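Long-range contacts in aminotransferase, class III (Thermomicrobium roseum, PDB 6IO1), which probably transfers amino groups between amines and keto compounds with a pyridoxal phosphate cofactor, as a thermostable (S)-enantioselective omega-transaminase: residues B[116-127]-B[318-326]; B[131-139]-B[306-316]. All blocks are in the same frame, centred on the assembly; numbering follows the deposited sequence.

Contact 1: residues B[116-127]-B[318-326]; sequences QFTSGGAESNET and FMHGFTYSG. With PMP (4'-deoxy-4'-aminopyridoxal-5'-phosphate), chain C.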
loop_
_atom_site.group_PDB
_atom_site.type_symbol
_atom_site.label_atom_id
_atom_site.label_comp_id
_atom_site.label_asym_id
_atom_site.label_seq_id
_atom_site.Cartn_x
_atom_site.Cartn_y
_atom_site.Cartn_z
ATOM N N GLN B 116 -2.809 12.861 -5.473
ATOM C CA GLN B 116 -3.370 12.009 -4.432
ATOM C C GLN B 116 -2.277 11.073 -3.943
ATOM O O GLN B 116 -1.644 10.384 -4.747
ATOM C CB GLN B 116 -4.568 11.195 -4.924
ATOM C CG GLN B 116 -5.236 10.400 -3.807
ATOM C CD GLN B 116 -6.393 9.552 -4.291
ATOM O OE1 GLN B 116 -6.280 8.331 -4.399
ATOM N NE2 GLN B 116 -7.518 10.194 -4.580
ATOM N N PHE B 117 -2.063 11.043 -2.635
ATOM C CA PHE B 117 -0.948 10.294 -2.082
ATOM C C PHE B 117 -1.349 8.870 -1.707
ATOM O O PHE B 117 -2.528 8.538 -1.566
ATOM C CB PHE B 117 -0.372 11.034 -0.876
ATOM C CG PHE B 117 0.173 12.389 -1.221
ATOM C CD1 PHE B 117 1.346 12.509 -1.947
ATOM C CD2 PHE B 117 -0.500 13.540 -0.848
ATOM C CE1 PHE B 117 1.848 13.750 -2.281
ATOM C CE2 PHE B 117 -0.001 14.787 -1.179
ATOM C CZ PHE B 117 1.174 14.892 -1.896
ATOM N N THR B 118 -0.333 8.019 -1.585
ATOM C CA THR B 118 -0.453 6.600 -1.281
ATOM C C THR B 118 0.718 6.232 -0.375
ATOM O O THR B 118 1.455 7.101 0.102
ATOM C CB THR B 118 -0.454 5.737 -2.553
ATOM O OG1 THR B 118 0.821 5.837 -3.200
ATOM C CG2 THR B 118 -1.553 6.161 -3.524
ATOM N N SER B 119 0.893 4.935 -0.129
ATOM C CA SER B 119 2.003 4.448 0.677
ATOM C C SER B 119 3.025 3.636 -0.109
ATOM O O SER B 119 4.008 3.178 0.482
ATOM C CB SER B 119 1.476 3.610 1.847
ATOM O OG SER B 119 0.742 4.411 2.755
ATOM N N GLY B 120 2.837 3.450 -1.412
ATOM C CA GLY B 120 3.781 2.640 -2.163
ATOM C C GLY B 120 3.559 2.745 -3.654
ATOM O O GLY B 120 2.583 3.335 -4.125
ATOM N N GLY B 121 4.503 2.157 -4.395
ATOM C CA GLY B 121 4.437 2.202 -5.848
ATOM C C GLY B 121 3.251 1.451 -6.425
ATOM O O GLY B 121 2.604 1.925 -7.361
ATOM N N ALA B 122 2.968 0.254 -5.899
ATOM C CA ALA B 122 1.828 -0.512 -6.396
ATOM C C ALA B 122 0.521 0.224 -6.141
ATOM O O ALA B 122 -0.363 0.253 -7.006
ATOM C CB ALA B 122 1.793 -1.900 -5.758
ATOM N N GLU B 123 0.379 0.820 -4.954
ATOM C CA GLU B 123 -0.801 1.630 -4.670
ATOM C C GLU B 123 -0.914 2.780 -5.661
ATOM O O GLU B 123 -2.007 3.074 -6.162
ATOM C CB GLU B 123 -0.736 2.168 -3.240
ATOM C CG GLU B 123 -1.084 1.164 -2.153
ATOM C CD GLU B 123 -1.150 1.802 -0.776
ATOM O OE1 GLU B 123 -0.953 3.032 -0.679
ATOM O OE2 GLU B 123 -1.399 1.077 0.210
ATOM N N SER B 124 0.213 3.418 -5.979
ATOM C CA SER B 124 0.206 4.545 -6.907
ATOM C C SER B 124 -0.225 4.108 -8.302
ATOM O O SER B 124 -1.045 4.769 -8.947
ATOM C CB SER B 124 1.590 5.194 -6.949
ATOM O OG SER B 124 1.937 5.743 -5.689
ATOM N N ASN B 125 0.336 3.003 -8.795
ATOM C CA ASN B 125 -0.011 2.541 -10.135
ATOM C C ASN B 125 -1.461 2.076 -10.213
ATOM O O ASN B 125 -2.142 2.321 -11.217
ATOM C CB ASN B 125 0.953 1.440 -10.571
ATOM C CG ASN B 125 2.309 1.989 -10.969
ATOM O OD1 ASN B 125 2.417 3.124 -11.433
ATOM N ND2 ASN B 125 3.353 1.194 -10.775
ATOM N N GLU B 126 -1.955 1.404 -9.167
ATOM C CA GLU B 126 -3.369 1.044 -9.138
ATOM C C GLU B 126 -4.245 2.287 -9.164
ATOM O O GLU B 126 -5.248 2.339 -9.890
ATOM C CB GLU B 126 -3.678 0.202 -7.900
ATOM C CG GLU B 126 -5.164 0.001 -7.635
ATOM C CD GLU B 126 -5.788 -1.059 -8.525
ATOM O OE1 GLU B 126 -6.989 -1.350 -8.348
ATOM O OE2 GLU B 126 -5.083 -1.603 -9.401
ATOM N N THR B 127 -3.870 3.306 -8.387
ATOM C CA THR B 127 -4.622 4.554 -8.381
ATOM C C THR B 127 -4.621 5.200 -9.760
ATOM O O THR B 127 -5.656 5.686 -10.221
ATOM C CB THR B 127 -4.038 5.510 -7.339
ATOM O OG1 THR B 127 -4.135 4.919 -6.037
ATOM C CG2 THR B 127 -4.786 6.835 -7.346
ATOM N N PHE B 318 -15.783 10.606 -4.928
ATOM C CA PHE B 318 -14.777 9.819 -5.633
ATOM C C PHE B 318 -14.500 8.574 -4.801
ATOM O O PHE B 318 -13.819 8.644 -3.773
ATOM C CB PHE B 318 -13.514 10.649 -5.851
ATOM C CG PHE B 318 -12.422 9.923 -6.582
ATOM C CD1 PHE B 318 -12.684 9.259 -7.766
ATOM C CD2 PHE B 318 -11.127 9.919 -6.090
ATOM C CE1 PHE B 318 -11.678 8.595 -8.443
ATOM C CE2 PHE B 318 -10.116 9.257 -6.762
ATOM C CZ PHE B 318 -10.393 8.595 -7.940
ATOM N N MET B 319 -15.021 7.432 -5.245
ATOM C CA MET B 319 -15.012 6.209 -4.441
ATOM C C MET B 319 -13.707 5.433 -4.632
ATOM O O MET B 319 -13.684 4.289 -5.083
ATOM C CB MET B 319 -16.224 5.349 -4.782
ATOM C CG MET B 319 -17.558 6.007 -4.465
ATOM S SD MET B 319 -17.766 6.374 -2.710
ATOM C CE MET B 319 -17.838 4.724 -2.021
ATOM N N HIS B 320 -12.603 6.082 -4.268
ATOM C CA HIS B 320 -11.301 5.432 -4.295
ATOM C C HIS B 320 -10.394 6.080 -3.262
ATOM O O HIS B 320 -10.401 7.303 -3.101
ATOM C CB HIS B 320 -10.657 5.515 -5.682
ATOM C CG HIS B 320 -9.212 5.126 -5.700
ATOM N ND1 HIS B 320 -8.794 3.827 -5.880
ATOM C CD2 HIS B 320 -8.087 5.866 -5.553
ATOM C CE1 HIS B 320 -7.474 3.782 -5.848
ATOM N NE2 HIS B 320 -7.020 5.006 -5.650
ATOM N N GLY B 321 -9.621 5.254 -2.563
ATOM C CA GLY B 321 -8.642 5.768 -1.627
ATOM C C GLY B 321 -8.050 4.724 -0.706
ATOM O O GLY B 321 -8.749 3.815 -0.249
ATOM N N PHE B 322 -6.767 4.866 -0.398
ATOM C CA PHE B 322 -6.102 4.021 0.580
ATOM C C PHE B 322 -6.062 4.752 1.916
ATOM O O PHE B 322 -5.973 5.981 1.965
ATOM C CB PHE B 322 -4.686 3.657 0.124
ATOM C CG PHE B 322 -4.646 2.833 -1.134
ATOM C CD1 PHE B 322 -4.738 1.452 -1.080
ATOM C CD2 PHE B 322 -4.514 3.441 -2.373
ATOM C CE1 PHE B 322 -4.699 0.693 -2.236
ATOM C CE2 PHE B 322 -4.476 2.688 -3.533
ATOM C CZ PHE B 322 -4.567 1.312 -3.464
ATOM N N THR B 323 -6.137 3.976 3.002
ATOM C CA THR B 323 -6.339 4.554 4.330
ATOM C C THR B 323 -5.283 5.603 4.665
ATOM O O THR B 323 -5.607 6.671 5.196
ATOM C CB THR B 323 -6.340 3.447 5.384
ATOM O OG1 THR B 323 -7.516 2.640 5.233
ATOM C CG2 THR B 323 -6.311 4.039 6.786
ATOM N N TYR B 324 -4.020 5.326 4.349
ATOM C CA TYR B 324 -2.918 6.183 4.757
ATOM C C TYR B 324 -2.548 7.219 3.702
ATOM O O TYR B 324 -1.433 7.753 3.734
ATOM C CB TYR B 324 -1.710 5.324 5.135
ATOM C CG TYR B 324 -1.904 4.668 6.480
ATOM C CD1 TYR B 324 -2.204 5.431 7.599
ATOM C CD2 TYR B 324 -1.825 3.290 6.627
ATOM C CE1 TYR B 324 -2.398 4.848 8.832
ATOM C CE2 TYR B 324 -2.019 2.694 7.860
ATOM C CZ TYR B 324 -2.305 3.480 8.958
ATOM O OH TYR B 324 -2.498 2.902 10.190
ATOM N N SER B 325 -3.452 7.496 2.765
ATOM C CA SER B 325 -3.216 8.512 1.749
ATOM C C SER B 325 -2.946 9.864 2.398
ATOM O O SER B 325 -3.770 10.369 3.167
ATOM C CB SER B 325 -4.426 8.603 0.821
ATOM O OG SER B 325 -4.401 9.800 0.065
ATOM N N GLY B 326 -1.791 10.450 2.089
ATOM C CA GLY B 326 -1.462 11.756 2.625
ATOM C C GLY B 326 -1.081 11.760 4.087
ATOM O O GLY B 326 -1.385 12.726 4.794
HETATM N N1 PMP C . 6.671 0.728 -9.699
HETATM C C2 PMP C . 7.961 0.515 -9.956
HETATM C C2A PMP C . 8.590 1.206 -11.126
HETATM C C3 PMP C . 8.717 -0.341 -9.146
HETATM O O3 PMP C . 10.036 -0.540 -9.433
HETATM C C4 PMP C . 8.115 -0.978 -8.057
HETATM C C4A PMP C . 8.910 -1.905 -7.171
HETATM N N4A PMP C . 10.330 -1.545 -7.111
HETATM C C5 PMP C . 6.757 -0.740 -7.803
HETATM C C6 PMP C . 6.087 0.119 -8.655
HETATM C C5A PMP C . 6.055 -1.395 -6.653
HETATM O O4P PMP C . 6.167 -0.576 -5.448
HETATM P P PMP C . 5.618 -1.095 -4.020
HETATM O O1P PMP C . 5.889 0.031 -3.041
HETATM O O2P PMP C . 4.140 -1.367 -4.214
HETATM O O3P PMP C . 6.412 -2.350 -3.711
HETATM O O HOH W 1 -5.049 6.883 -2.161
HETATM O O HOH W 2 -3.934 12.363 -0.800
HETATM O O HOH W 3 0.292 8.878 1.945
#
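The ring of Phe322 lies flat against the side chain of Glu123, its plane only 7° from that of the carboxylate. Glu123 CG stands over the middle of the ring, 3.6 Å from its centroid in a CH-pi contact, and the carboxylate continues the overlap toward Phe322 CG and CD1. An extended glutamate suits this place: its methylenes give the aromatic face an apolar surface, while OE1 accepts from Ser119 N, above the carboxylate plane at 2.7 Å. Glu123 OE2 comes close to Glu123 OE2 of the second subunit, which may favour a proton on one of the two. At the edge of the Phe322 ring, in its plane, sits Thr127 OG1, 3.4 Å from CE2.

That hydroxyl is engaged twice. With OG1 anti to its own carbonyl carbon (chi1 -61°), Thr127 donates back to Glu123 O, and its oxygen accepts from His320 NE2 at 2.9 Å, nearly in the imidazole plane. His320 ND1 is hydrogen-bonded to Lys130 NZ. Gln116 OE1 approaches the imidazole edge at His320 CD2 (3.3 Å), amide and ring almost coplanar, while Gln116 NE2 donates to Leu20 O of the second subunit.

Segment 116-127 is the strand-glycine-helix turn that holds the cofactor phosphate in this fold type I aminotransferase. Gly120 is the N-cap, and Gly121 N donates to PMP O1P at 2.9 Å; with no side chain on either glycine, the backbone can lie close against the phosphate. In the matching loop of the second subunit, Thr323 N hydrogen-bonds to this PMP.

Farther back, at Phe117 of the strand, the loop is tied on: Ser325 OG donates to Phe117 O (2.8 Å) from above the carbonyl plane. One water accepts from Phe117 N and donates to Ser325 OG; another donates to Gln116 OE1 and Phe117 O and accepts from Phe322 N. Gly326 takes a positive phi, which favours glycine, its N 3.3 Å from Phe117 CB.

Contact 2: residues B[131-139]-B[306-316]; sequences IARYYWWLK and EIAETLASADR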
loop_
_atom_site.group_PDB
_atom_site.type_symbol
_atom_site.label_atom_id
_atom_site.label_comp_id
_atom_site.label_asym_id
_atom_site.label_seq_id
_atom_site.Cartn_x
_atom_site.Cartn_y
_atom_site.Cartn_z
ATOM N N ILE B 131 -7.817 5.826 -12.057
ATOM C CA ILE B 131 -8.116 7.207 -12.426
ATOM C C ILE B 131 -8.295 7.336 -13.932
ATOM O O ILE B 131 -9.193 8.039 -14.400
ATOM C CB ILE B 131 -7.026 8.157 -11.897
ATOM C CG1 ILE B 131 -7.216 8.403 -10.401
ATOM C CG2 ILE B 131 -7.049 9.480 -12.648
ATOM C CD1 ILE B 131 -6.163 9.297 -9.792
ATOM N N ALA B 132 -7.443 6.673 -14.715
ATOM C CA ALA B 132 -7.587 6.731 -16.169
ATOM C C ALA B 132 -8.921 6.138 -16.611
ATOM O O ALA B 132 -9.656 6.737 -17.416
ATOM C CB ALA B 132 -6.422 6.003 -16.842
ATOM N N ARG B 133 -9.257 4.958 -16.081
ATOM C CA ARG B 133 -10.518 4.325 -16.455
ATOM C C ARG B 133 -11.713 5.166 -16.013
ATOM O O ARG B 133 -12.680 5.329 -16.766
ATOM C CB ARG B 133 -10.585 2.912 -15.876
ATOM C CG ARG B 133 -9.600 1.961 -16.543
ATOM C CD ARG B 133 -9.480 0.634 -15.817
ATOM N NE ARG B 133 -8.898 -0.388 -16.683
ATOM C CZ ARG B 133 -8.475 -1.576 -16.264
ATOM N NH1 ARG B 133 -8.552 -1.897 -14.981
ATOM N NH2 ARG B 133 -7.962 -2.440 -17.130
ATOM N N TYR B 134 -11.658 5.717 -14.798
ATOM C CA TYR B 134 -12.729 6.575 -14.297
ATOM C C TYR B 134 -12.846 7.854 -15.116
ATOM O O TYR B 134 -13.950 8.370 -15.321
ATOM C CB TYR B 134 -12.468 6.893 -12.824
ATOM C CG TYR B 134 -13.516 7.743 -12.148
ATOM C CD1 TYR B 134 -14.853 7.372 -12.147
ATOM C CD2 TYR B 134 -13.160 8.913 -11.491
ATOM C CE1 TYR B 134 -15.808 8.148 -11.519
ATOM C CE2 TYR B 134 -14.106 9.694 -10.860
ATOM C CZ TYR B 134 -15.428 9.309 -10.876
ATOM O OH TYR B 134 -16.371 10.089 -10.249
ATOM N N TYR B 135 -11.714 8.391 -15.573
ATOM C CA TYR B 135 -11.719 9.580 -16.416
ATOM C C TYR B 135 -12.459 9.311 -17.715
ATOM O O TYR B 135 -13.319 10.098 -18.130
ATOM C CB TYR B 135 -10.278 10.023 -16.684
ATOM C CG TYR B 135 -10.097 11.020 -17.811
ATOM C CD1 TYR B 135 -10.149 12.386 -17.569
ATOM C CD2 TYR B 135 -9.846 10.596 -19.112
ATOM C CE1 TYR B 135 -9.974 13.302 -18.591
ATOM C CE2 TYR B 135 -9.672 11.504 -20.141
ATOM C CZ TYR B 135 -9.735 12.855 -19.874
ATOM O OH TYR B 135 -9.561 13.763 -20.893
ATOM N N TRP B 136 -12.134 8.199 -18.376
ATOM C CA TRP B 136 -12.853 7.862 -19.603
ATOM C C TRP B 136 -14.323 7.558 -19.325
ATOM O O TRP B 136 -15.193 7.867 -20.147
ATOM C CB TRP B 136 -12.170 6.701 -20.319
ATOM C CG TRP B 136 -10.884 7.117 -20.960
ATOM C CD1 TRP B 136 -9.645 6.612 -20.707
ATOM C CD2 TRP B 136 -10.704 8.143 -21.949
ATOM N NE1 TRP B 136 -8.705 7.249 -21.480
ATOM C CE2 TRP B 136 -9.329 8.194 -22.251
ATOM C CE3 TRP B 136 -11.573 9.018 -22.611
ATOM C CZ2 TRP B 136 -8.802 9.083 -23.184
ATOM C CZ3 TRP B 136 -11.046 9.902 -23.537
ATOM C CH2 TRP B 136 -9.675 9.928 -23.815
ATOM N N TRP B 137 -14.618 6.950 -18.172
ATOM C CA TRP B 137 -16.007 6.691 -17.798
ATOM C C TRP B 137 -16.793 7.989 -17.653
ATOM O O TRP B 137 -17.937 8.088 -18.111
ATOM C CB TRP B 137 -16.049 5.883 -16.500
ATOM C CG TRP B 137 -17.422 5.447 -16.067
ATOM C CD1 TRP B 137 -18.136 4.389 -16.550
ATOM C CD2 TRP B 137 -18.233 6.046 -15.048
ATOM N NE1 TRP B 137 -19.345 4.298 -15.902
ATOM C CE2 TRP B 137 -19.429 5.303 -14.975
ATOM C CE3 TRP B 137 -18.066 7.140 -14.194
ATOM C CZ2 TRP B 137 -20.451 5.619 -14.083
ATOM C CZ3 TRP B 137 -19.084 7.452 -13.308
ATOM C CH2 TRP B 137 -20.260 6.695 -13.260
ATOM N N LEU B 138 -16.194 8.995 -17.012
ATOM C CA LEU B 138 -16.852 10.289 -16.862
ATOM C C LEU B 138 -17.049 10.979 -18.205
ATOM O O LEU B 138 -17.976 11.783 -18.361
ATOM C CB LEU B 138 -16.041 11.183 -15.924
ATOM C CG LEU B 138 -16.089 10.841 -14.434
ATOM C CD1 LEU B 138 -15.081 11.679 -13.667
ATOM C CD2 LEU B 138 -17.489 11.046 -13.879
ATOM N N LYS B 139 -16.194 10.684 -19.181
ATOM C CA LYS B 139 -16.295 11.276 -20.508
ATOM C C LYS B 139 -17.322 10.581 -21.389
ATOM O O LYS B 139 -17.465 10.956 -22.558
ATOM C CB LYS B 139 -14.930 11.251 -21.199
ATOM C CG LYS B 139 -13.884 12.153 -20.565
ATOM C CD LYS B 139 -14.220 13.621 -20.760
ATOM C CE LYS B 139 -12.971 14.482 -20.664
ATOM N NZ LYS B 139 -13.299 15.920 -20.469
ATOM N N GLU B 306 -6.436 18.883 -16.853
ATOM C CA GLU B 306 -7.599 18.398 -17.591
ATOM C C GLU B 306 -8.245 17.205 -16.891
ATOM O O GLU B 306 -9.469 17.165 -16.704
ATOM C CB GLU B 306 -7.187 18.033 -19.018
ATOM C CG GLU B 306 -8.022 16.937 -19.661
ATOM C CD GLU B 306 -9.401 17.413 -20.069
ATOM O OE1 GLU B 306 -9.614 18.641 -20.133
ATOM O OE2 GLU B 306 -10.269 16.555 -20.329
ATOM N N ILE B 307 -7.433 16.222 -16.493
ATOM C CA ILE B 307 -7.957 15.040 -15.813
ATOM C C ILE B 307 -8.603 15.431 -14.489
ATOM O O ILE B 307 -9.692 14.956 -14.141
ATOM C CB ILE B 307 -6.841 13.998 -15.613
ATOM C CG1 ILE B 307 -6.437 13.391 -16.958
ATOM C CG2 ILE B 307 -7.281 12.913 -14.641
ATOM C CD1 ILE B 307 -5.292 12.413 -16.863
ATOM N N ALA B 308 -7.930 16.295 -13.727
ATOM C CA ALA B 308 -8.472 16.735 -12.446
ATOM C C ALA B 308 -9.774 17.503 -12.628
ATOM O O ALA B 308 -10.706 17.350 -11.832
ATOM C CB ALA B 308 -7.447 17.590 -11.709
ATOM N N GLU B 309 -9.846 18.356 -13.651
ATOM C CA GLU B 309 -11.077 19.092 -13.921
ATOM C C GLU B 309 -12.213 18.141 -14.270
ATOM O O GLU B 309 -13.347 18.311 -13.801
ATOM C CB GLU B 309 -10.845 20.093 -15.053
ATOM C CG GLU B 309 -11.999 21.045 -15.300
ATOM C CD GLU B 309 -12.006 22.211 -14.335
ATOM O OE1 GLU B 309 -10.943 22.503 -13.745
ATOM O OE2 GLU B 309 -13.073 22.838 -14.167
ATOM N N THR B 310 -11.922 17.122 -15.082
ATOM C CA THR B 310 -12.936 16.127 -15.416
ATOM C C THR B 310 -13.422 15.406 -14.164
ATOM O O THR B 310 -14.630 15.229 -13.965
ATOM C CB THR B 310 -12.380 15.128 -16.433
ATOM O OG1 THR B 310 -12.092 15.805 -17.662
ATOM C CG2 THR B 310 -13.388 14.018 -16.697
ATOM N N LEU B 311 -12.488 14.987 -13.306
ATOM C CA LEU B 311 -12.869 14.301 -12.074
ATOM C C LEU B 311 -13.703 15.201 -11.170
ATOM O O LEU B 311 -14.706 14.760 -10.595
ATOM C CB LEU B 311 -11.624 13.811 -11.332
ATOM C CG LEU B 311 -10.720 12.758 -11.979
ATOM C CD1 LEU B 311 -10.064 11.899 -10.908
ATOM C CD2 LEU B 311 -11.480 11.888 -12.972
ATOM N N ALA B 312 -13.306 16.467 -11.029
ATOM C CA ALA B 312 -13.991 17.403 -10.149
ATOM C C ALA B 312 -15.274 17.962 -10.749
ATOM O O ALA B 312 -15.991 18.694 -10.057
ATOM C CB ALA B 312 -13.054 18.556 -9.780
ATOM N N SER B 313 -15.581 17.643 -12.006
ATOM C CA SER B 313 -16.824 18.113 -12.605
ATOM C C SER B 313 -18.031 17.272 -12.208
ATOM O O SER B 313 -19.165 17.685 -12.475
ATOM C CB SER B 313 -16.698 18.138 -14.130
ATOM O OG SER B 313 -16.805 16.833 -14.672
ATOM N N ALA B 314 -17.821 16.116 -11.582
ATOM C CA ALA B 314 -18.915 15.239 -11.186
ATOM C C ALA B 314 -19.312 15.516 -9.741
ATOM O O ALA B 314 -18.471 15.468 -8.837
ATOM C CB ALA B 314 -18.516 13.772 -11.354
ATOM N N ASP B 315 -20.600 15.795 -9.527
ATOM C CA ASP B 315 -21.134 16.038 -8.186
ATOM C C ASP B 315 -21.431 14.693 -7.521
ATOM O O ASP B 315 -22.577 14.274 -7.345
ATOM C CB ASP B 315 -22.373 16.921 -8.256
ATOM C CG ASP B 315 -22.883 17.322 -6.884
ATOM O OD1 ASP B 315 -22.171 17.084 -5.884
ATOM O OD2 ASP B 315 -23.999 17.878 -6.804
ATOM N N ARG B 316 -20.351 14.012 -7.147
ATOM C CA ARG B 316 -20.433 12.702 -6.522
ATOM C C ARG B 316 -19.145 12.462 -5.750
ATOM O O ARG B 316 -18.143 13.153 -5.953
ATOM C CB ARG B 316 -20.648 11.596 -7.559
ATOM C CG ARG B 316 -19.429 11.351 -8.432
ATOM C CD ARG B 316 -19.783 10.603 -9.707
ATOM N NE ARG B 316 -20.179 9.220 -9.450
ATOM C CZ ARG B 316 -19.341 8.253 -9.087
ATOM N NH1 ARG B 316 -19.798 7.026 -8.878
ATOM N NH2 ARG B 316 -18.048 8.508 -8.931
HETATM O O HOH W 4 -15.170 12.295 -9.195
#
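Ile131 opens the interface with its CG2 branch, which meets Ile307 CG2 at 4.0 Å and lies close to Leu311 CD1; beta-branched and leucine methyls fill this buried end. One turn on, Tyr134 serves two chemistries. Its ring carbon CD2 packs on Leu311 CD2, while its hydroxyl accepts from Arg316 NH2 at 2.7 Å, a bent bond (132°) tilted from the guanidinium plane, and a water joins the same OH to Leu311 O.

Tyr135 is a knob in a hole formed by Glu306, Ile307, Thr310 and Leu311. With CG turned anti to the backbone N (chi1 165°), the ring reaches across the neighbouring helix: Ile307 CG1 makes a CH-pi contact over one face, and the OH donates to Glu306 OE2 at 2.9 Å, on its anti lone pair. Trp137 has a side chain long enough to set CZ3 over one face of the Arg316 guanidinium. Leu138 sets CD1 against Leu311 CD2 and CD2 against Ala314 CB (3.9 Å), helping to form the hole that receives Leu311 as the reciprocal knob.

Lys139, on the exposed side, ends the segment. Its bent chain brings NZ to the syn lone pair of Glu306 OE2 in a salt bridge of 3.1 Å and also to Thr310 OG1, so that one carboxylate oxygen accepts from both tyrosine and lysine.

The axes of segments 131-138 and 306-312 cross at 61°, 9.6 Å apart. Helix 121-138 is wedged between helix 305-312 and strand 256-260, where Ala132, Tyr135 and Trp136 touch Leu256, and Phe174 of the second subunit meets the Tyr134 ring.

Overall arrangement
Both contacts use helix 121-138: contact 1 takes its N-terminal end, contact 2 its C-terminal end, their centres about 17 Å apart. They adjoin where Phe318, from the loop of contact 1, packs on Tyr134 and Ile131 of contact 2, and in sequence contact 2 is nested within the span closed by contact 1. Contact 1 is fully buried beside the cofactor, joining strand and helix to an irregular loop through polar groups, an aromatic ring and ordered waters. Contact 2 lies farther from the chain's centre, a helix-helix packing of interlocked, largely apolar side chains with tyrosine hydroxyls hydrogen-bonded to charged groups at its margin. Both also border the second subunit.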